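Long-range contacts in genome polyprotein (Chicken sicinivirus JSY, PDB 6QWT), which probably catalyses RNA-templated RNA synthesis during viral replication, as the 3D polymerase segment of the polyprotein: residues A[149-154]-A[269-274]; A[275-280]-A[288-293]. All blocks are in the same frame, centred on the assembly; numbering follows the deposited sequence.

How the interactions relate
Interaction 1 and interaction 2 follow one another along helix 267-276, with centres about 8 Å apart. The first sets the helix against the chain entering strand 152-157; the second begins where the helix ends and runs into the hairpin of strands 277-282 and 285-290. The strands meet in one mixed sheet: Tyr153 N lies 2.8 Å from Lys279 O, a probable hydrogen bond, and Phe152 CZ packs 3.4 Å from Lys279 CE. Asp150 and Lys279 also form a salt bridge, although its modelled length is doubtful. Segment 288-293 ends in the GGNPSG loop that opens motif B, which in related polymerases borders the active site; Asn293 bonds weakly to Thr300 and Asn304.

Interaction 1 (A[149-154]-A[269-274]); sequences PDYFYT and QKYVQS
The Tyr151 ring brings its phenol end to Ser274 on helix 267-276, with a water above one face, offset towards the rim, and Tyr153 CZ at its edge in the ring plane. The neighbouring Tyr271 ring has Ser274 OG centred over one face. Tyr153 turns its own edge to the contact, where CE2 is 4.1 Å from Ser274 O. Pro149 packs alongside the helix, CG resting 3.4 Å from Lys270 O while its CB approaches Tyr271 CD1. The helix is thereby packed against the chain entering strand 152-157 of the polymerase fold's mixed sheet.

Polar contacts converge on Ser274 OG. It donates to Tyr271 O (2.7 Å), one turn back, chi1 of 84° setting it between the backbone N and the carbonyl carbon. Tyr151 OH, 2.8 Å from Ser274 OG, therefore most likely donates to it; Tyr153 OH is a weak alternative acceptor. A water 3.1 Å from both Tyr151 O and Ser274 O can bridge loop and helix, though it has more acceptors near it than protons. Tyr271 directs its hydroxyl to Ala182 O of helix 180-189. The buried serine hydroxyl thus serves both the helix backbone and the incoming phenol, a pairing that probably helps hold Tyr151 against the helix.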
loop_
_atom_site.group_PDB
_atom_site.type_symbol
_atom_site.label_atom_id
_atom_site.label_comp_id
_atom_site.label_asym_id
_atom_site.label_seq_id
_atom_site.Cartn_x
_atom_site.Cartn_y
_atom_site.Cartn_z
ATOM N N PRO A 149 14.256 -18.692 4.016
ATOM C CA PRO A 149 13.333 -17.936 3.156
ATOM C C PRO A 149 13.954 -17.556 1.819
ATOM O O PRO A 149 14.362 -16.409 1.615
ATOM C CB PRO A 149 13.001 -16.699 4.003
ATOM C CG PRO A 149 14.192 -16.527 4.895
ATOM C CD PRO A 149 14.705 -17.912 5.182
ATOM N N ASP A 150 14.015 -18.523 0.900
ATOM C CA ASP A 150 14.644 -18.372 -0.413
ATOM C C ASP A 150 13.546 -18.477 -1.470
ATOM O O ASP A 150 13.085 -19.577 -1.789
ATOM C CB ASP A 150 15.719 -19.440 -0.606
ATOM C CG ASP A 150 16.513 -19.260 -1.888
ATOM O OD1 ASP A 150 16.370 -18.211 -2.549
ATOM O OD2 ASP A 150 17.293 -20.172 -2.229
ATOM N N TYR A 151 13.132 -17.339 -2.018
ATOM C CA TYR A 151 11.980 -17.313 -2.908
ATOM C C TYR A 151 12.085 -16.106 -3.833
ATOM O O TYR A 151 12.873 -15.184 -3.600
ATOM C CB TYR A 151 10.667 -17.285 -2.113
ATOM C CG TYR A 151 10.528 -16.087 -1.203
ATOM C CD1 TYR A 151 9.961 -14.905 -1.660
ATOM C CD2 TYR A 151 10.966 -16.136 0.116
ATOM C CE1 TYR A 151 9.835 -13.805 -0.834
ATOM C CE2 TYR A 151 10.842 -15.039 0.951
ATOM C CZ TYR A 151 10.276 -13.876 0.468
ATOM O OH TYR A 151 10.147 -12.779 1.287
ATOM N N PHE A 152 11.259 -16.119 -4.878
ATOM C CA PHE A 152 11.269 -15.109 -5.930
ATOM C C PHE A 152 9.992 -14.280 -5.884
ATOM O O PHE A 152 8.893 -14.833 -5.768
ATOM C CB PHE A 152 11.390 -15.756 -7.313
ATOM C CG PHE A 152 12.771 -16.244 -7.648
ATOM C CD1 PHE A 152 13.715 -15.382 -8.181
ATOM C CD2 PHE A 152 13.116 -17.572 -7.453
ATOM C CE1 PHE A 152 14.984 -15.831 -8.499
ATOM C CE2 PHE A 152 14.386 -18.026 -7.772
ATOM C CZ PHE A 152 15.317 -17.154 -8.296
ATOM N N TYR A 153 10.137 -12.961 -5.988
ATOM C CA TYR A 153 9.016 -12.096 -6.329
ATOM C C TYR A 153 8.845 -12.078 -7.843
ATOM O O TYR A 153 9.826 -11.943 -8.581
ATOM C CB TYR A 153 9.248 -10.671 -5.818
ATOM C CG TYR A 153 9.130 -10.498 -4.318
ATOM C CD1 TYR A 153 7.930 -10.100 -3.731
ATOM C CD2 TYR A 153 10.223 -10.719 -3.487
ATOM C CE1 TYR A 153 7.825 -9.937 -2.352
ATOM C CE2 TYR A 153 10.127 -10.560 -2.115
ATOM C CZ TYR A 153 8.929 -10.169 -1.552
ATOM O OH TYR A 153 8.847 -10.015 -0.186
ATOM N N THR A 154 7.605 -12.218 -8.308
ATOM C CA THR A 154 7.292 -12.008 -9.717
ATOM C C THR A 154 7.012 -10.529 -9.950
ATOM O O THR A 154 6.169 -9.939 -9.269
ATOM C CB THR A 154 6.084 -12.839 -10.153
ATOM O OG1 THR A 154 4.962 -12.530 -9.317
ATOM C CG2 THR A 154 6.392 -14.320 -10.050
ATOM N N GLN A 269 14.751 -12.312 11.770
ATOM C CA GLN A 269 15.759 -11.543 11.045
ATOM C C GLN A 269 15.975 -12.091 9.640
ATOM O O GLN A 269 16.169 -11.325 8.689
ATOM C CB GLN A 269 17.078 -11.539 11.817
ATOM C CG GLN A 269 17.044 -10.755 13.118
ATOM C CD GLN A 269 17.057 -11.661 14.333
ATOM O OE1 GLN A 269 16.436 -12.729 14.335
ATOM N NE2 GLN A 269 17.762 -11.240 15.377
ATOM N N LYS A 270 15.942 -13.419 9.488
ATOM C CA LYS A 270 16.183 -14.014 8.178
ATOM C C LYS A 270 15.045 -13.710 7.210
ATOM O O LYS A 270 15.284 -13.479 6.019
ATOM C CB LYS A 270 16.394 -15.521 8.317
ATOM C CG LYS A 270 17.746 -15.900 8.918
ATOM C CD LYS A 270 18.806 -16.066 7.838
ATOM C CE LYS A 270 20.206 -16.183 8.433
ATOM N NZ LYS A 270 20.950 -14.891 8.391
ATOM N N TYR A 271 13.801 -13.694 7.695
ATOM C CA TYR A 271 12.696 -13.355 6.803
ATOM C C TYR A 271 12.746 -11.888 6.399
ATOM O O TYR A 271 12.456 -11.546 5.246
ATOM C CB TYR A 271 11.352 -13.680 7.451
ATOM C CG TYR A 271 10.207 -13.655 6.459
ATOM C CD1 TYR A 271 9.777 -14.821 5.835
ATOM C CD2 TYR A 271 9.572 -12.463 6.127
ATOM C CE1 TYR A 271 8.736 -14.800 4.918
ATOM C CE2 TYR A 271 8.537 -12.432 5.213
ATOM C CZ TYR A 271 8.120 -13.603 4.612
ATOM O OH TYR A 271 7.083 -13.576 3.702
ATOM N N VAL A 272 13.105 -11.003 7.331
ATOM C CA VAL A 272 13.239 -9.594 6.980
ATOM C C VAL A 272 14.378 -9.397 5.988
ATOM O O VAL A 272 14.301 -8.533 5.105
ATOM C CB VAL A 272 13.422 -8.745 8.254
ATOM C CG1 VAL A 272 13.673 -7.285 7.904
ATOM C CG2 VAL A 272 12.193 -8.875 9.143
ATOM N N GLN A 273 15.434 -10.210 6.085
ATOM C CA GLN A 273 16.503 -10.133 5.095
ATOM C C GLN A 273 15.990 -10.488 3.705
ATOM O O GLN A 273 16.396 -9.873 2.710
ATOM C CB GLN A 273 17.668 -11.042 5.485
ATOM C CG GLN A 273 18.845 -10.932 4.520
ATOM C CD GLN A 273 20.056 -11.729 4.957
ATOM O OE1 GLN A 273 19.938 -12.867 5.409
ATOM N NE2 GLN A 273 21.235 -11.132 4.816
ATOM N N SER A 274 15.088 -11.468 3.614
ATOM C CA SER A 274 14.490 -11.808 2.327
ATOM C C SER A 274 13.605 -10.697 1.781
ATOM O O SER A 274 13.138 -10.800 0.641
ATOM C CB SER A 274 13.686 -13.110 2.439
ATOM O OG SER A 274 12.373 -12.871 2.916
HETATM O O HOH W 1 13.201 -12.720 -1.754
#

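Interaction 2 (A[275-280]-A[288-293]); sequences IYLSKH and IMKGGN
Ser278 and Met289 form an antiparallel hydrogen-bonded pair, with Ser278 N to Met289 O at 3.0 Å and Met289 N to Ser278 O at 2.8 Å. Two residues earlier, at the end of the helix, Tyr276 O accepts Gly291 N at 2.7 Å, with an N-H...O angle of 157°, continuing the hydrogen bonding past the last bridge. On the face carrying Leu277, Lys279 and Ile288, Leu277 CD1 wedges 3.7 Å from both Ile288 CG2 and Lys290 CB, while the Lys279 and Ile288 side chains run side by side. On the other face His280 meets Met289 at about a right angle, NE2 lying 3.7 Å from Met289 CB.

That imidazole is held at both nitrogens, NE2 sharing a 2.6 Å hydrogen bond with Ser278 OG and ND1 bonding Glu176. A water within hydrogen-bonding distance of Ser278 OG, Ile275 O and Gly291 O sits between the helix end and the segment after the second strand. Gly291, at positive phi, steers the chain out of the strand. Beyond it Asn293 extends with CG anti to the backbone N (chi1 -173°), laying its amide against Ile275 CG2.

Further out, strand 2-5 pairs with strand 285-290, and Met289 touches Ser1. This helix-to-hairpin unit ends in the GGNPSG loop that opens motif B of the viral RNA polymerase fold, and its packing beside Ser1 is consistent with the buried N terminus of activated picornaviral polymerases.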
loop_
_atom_site.group_PDB
_atom_site.type_symbol
_atom_site.label_atom_id
_atom_site.label_comp_id
_atom_site.label_asym_id
_atom_site.label_seq_id
_atom_site.Cartn_x
_atom_site.Cartn_y
_atom_site.Cartn_z
ATOM N N ILE A 275 13.365 -9.648 2.561
ATOM C CA ILE A 275 12.600 -8.496 2.113
ATOM C C ILE A 275 13.503 -7.391 1.579
ATOM O O ILE A 275 13.229 -6.830 0.518
ATOM C CB ILE A 275 11.701 -7.983 3.258
ATOM C CG1 ILE A 275 10.472 -8.879 3.403
ATOM C CG2 ILE A 275 11.274 -6.544 3.013
ATOM C CD1 ILE A 275 9.712 -8.655 4.681
ATOM N N TYR A 276 14.591 -7.067 2.286
ATOM C CA TYR A 276 15.476 -6.004 1.819
ATOM C C TYR A 276 16.624 -6.508 0.952
ATOM O O TYR A 276 17.301 -5.694 0.317
ATOM C CB TYR A 276 16.027 -5.186 3.003
ATOM C CG TYR A 276 16.936 -5.909 3.984
ATOM C CD1 TYR A 276 16.476 -6.257 5.247
ATOM C CD2 TYR A 276 18.263 -6.197 3.669
ATOM C CE1 TYR A 276 17.296 -6.893 6.161
ATOM C CE2 TYR A 276 19.091 -6.840 4.576
ATOM C CZ TYR A 276 18.598 -7.185 5.823
ATOM O OH TYR A 276 19.400 -7.821 6.742
ATOM N N LEU A 277 16.862 -7.822 0.911
ATOM C CA LEU A 277 17.798 -8.450 -0.029
ATOM C C LEU A 277 16.994 -9.514 -0.772
ATOM O O LEU A 277 17.120 -10.712 -0.503
ATOM C CB LEU A 277 19.016 -9.039 0.693
ATOM C CG LEU A 277 20.183 -9.491 -0.191
ATOM C CD1 LEU A 277 20.686 -8.337 -1.046
ATOM C CD2 LEU A 277 21.311 -10.063 0.656
ATOM N N SER A 278 16.166 -9.068 -1.710
ATOM C CA SER A 278 15.109 -9.883 -2.287
ATOM C C SER A 278 15.457 -10.328 -3.702
ATOM O O SER A 278 16.185 -9.646 -4.426
ATOM C CB SER A 278 13.790 -9.105 -2.306
ATOM O OG SER A 278 13.939 -7.898 -3.036
ATOM N N LYS A 279 14.910 -11.478 -4.092
ATOM C CA LYS A 279 15.075 -12.020 -5.433
ATOM C C LYS A 279 13.836 -11.719 -6.266
ATOM O O LYS A 279 12.706 -11.852 -5.788
ATOM C CB LYS A 279 15.319 -13.531 -5.390
ATOM C CG LYS A 279 16.591 -13.921 -4.661
ATOM C CD LYS A 279 16.524 -15.341 -4.135
ATOM C CE LYS A 279 16.612 -16.341 -5.263
ATOM N NZ LYS A 279 16.591 -17.746 -4.775
ATOM N N HIS A 280 14.056 -11.318 -7.517
ATOM C CA HIS A 280 12.979 -10.918 -8.408
ATOM C C HIS A 280 13.136 -11.593 -9.763
ATOM O O HIS A 280 14.243 -11.953 -10.169
ATOM C CB HIS A 280 12.950 -9.396 -8.608
ATOM C CG HIS A 280 12.785 -8.615 -7.342
ATOM N ND1 HIS A 280 11.646 -7.893 -7.056
ATOM C CD2 HIS A 280 13.622 -8.427 -6.291
ATOM C CE1 HIS A 280 11.786 -7.300 -5.884
ATOM N NE2 HIS A 280 12.973 -7.611 -5.397
ATOM N N ILE A 288 18.572 -9.518 -8.086
ATOM C CA ILE A 288 18.394 -9.344 -6.652
ATOM C C ILE A 288 18.423 -7.851 -6.362
ATOM O O ILE A 288 19.277 -7.130 -6.892
ATOM C CB ILE A 288 19.479 -10.087 -5.849
ATOM C CG1 ILE A 288 19.110 -11.564 -5.693
ATOM C CG2 ILE A 288 19.698 -9.437 -4.484
ATOM C CD1 ILE A 288 20.255 -12.435 -5.214
ATOM N N MET A 289 17.477 -7.386 -5.551
ATOM C CA MET A 289 17.428 -5.997 -5.122
ATOM C C MET A 289 17.972 -5.899 -3.702
ATOM O O MET A 289 17.448 -6.540 -2.786
ATOM C CB MET A 289 16.003 -5.448 -5.194
ATOM C CG MET A 289 15.576 -5.015 -6.589
ATOM S SD MET A 289 16.541 -3.613 -7.205
ATOM C CE MET A 289 16.172 -3.659 -8.958
ATOM N N LYS A 290 19.031 -5.115 -3.529
ATOM C CA LYS A 290 19.577 -4.804 -2.212
ATOM C C LYS A 290 19.026 -3.444 -1.804
ATOM O O LYS A 290 19.351 -2.425 -2.422
ATOM C CB LYS A 290 21.104 -4.808 -2.237
ATOM C CG LYS A 290 21.758 -4.518 -0.896
ATOM C CD LYS A 290 23.272 -4.662 -0.989
ATOM C CE LYS A 290 23.957 -4.233 0.297
ATOM N NZ LYS A 290 23.872 -2.762 0.515
ATOM N N GLY A 291 18.183 -3.430 -0.774
ATOM C CA GLY A 291 17.436 -2.245 -0.412
ATOM C C GLY A 291 16.052 -2.227 -1.044
ATOM O O GLY A 291 15.729 -3.007 -1.942
ATOM N N GLY A 292 15.212 -1.313 -0.554
ATOM C CA GLY A 292 13.828 -1.237 -0.997
ATOM C C GLY A 292 13.021 -2.447 -0.545
ATOM O O GLY A 292 13.491 -3.303 0.197
ATOM N N ASN A 293 11.771 -2.509 -1.014
ATOM C CA ASN A 293 10.856 -3.618 -0.712
ATOM C C ASN A 293 9.937 -3.749 -1.915
ATOM O O ASN A 293 9.492 -2.718 -2.445
ATOM C CB ASN A 293 10.049 -3.342 0.575
ATOM C CG ASN A 293 9.195 -4.545 1.057
ATOM O OD1 ASN A 293 9.096 -5.567 0.398
ATOM N ND2 ASN A 293 8.588 -4.401 2.227
HETATM O O HOH W 2 14.447 -5.438 -1.596
#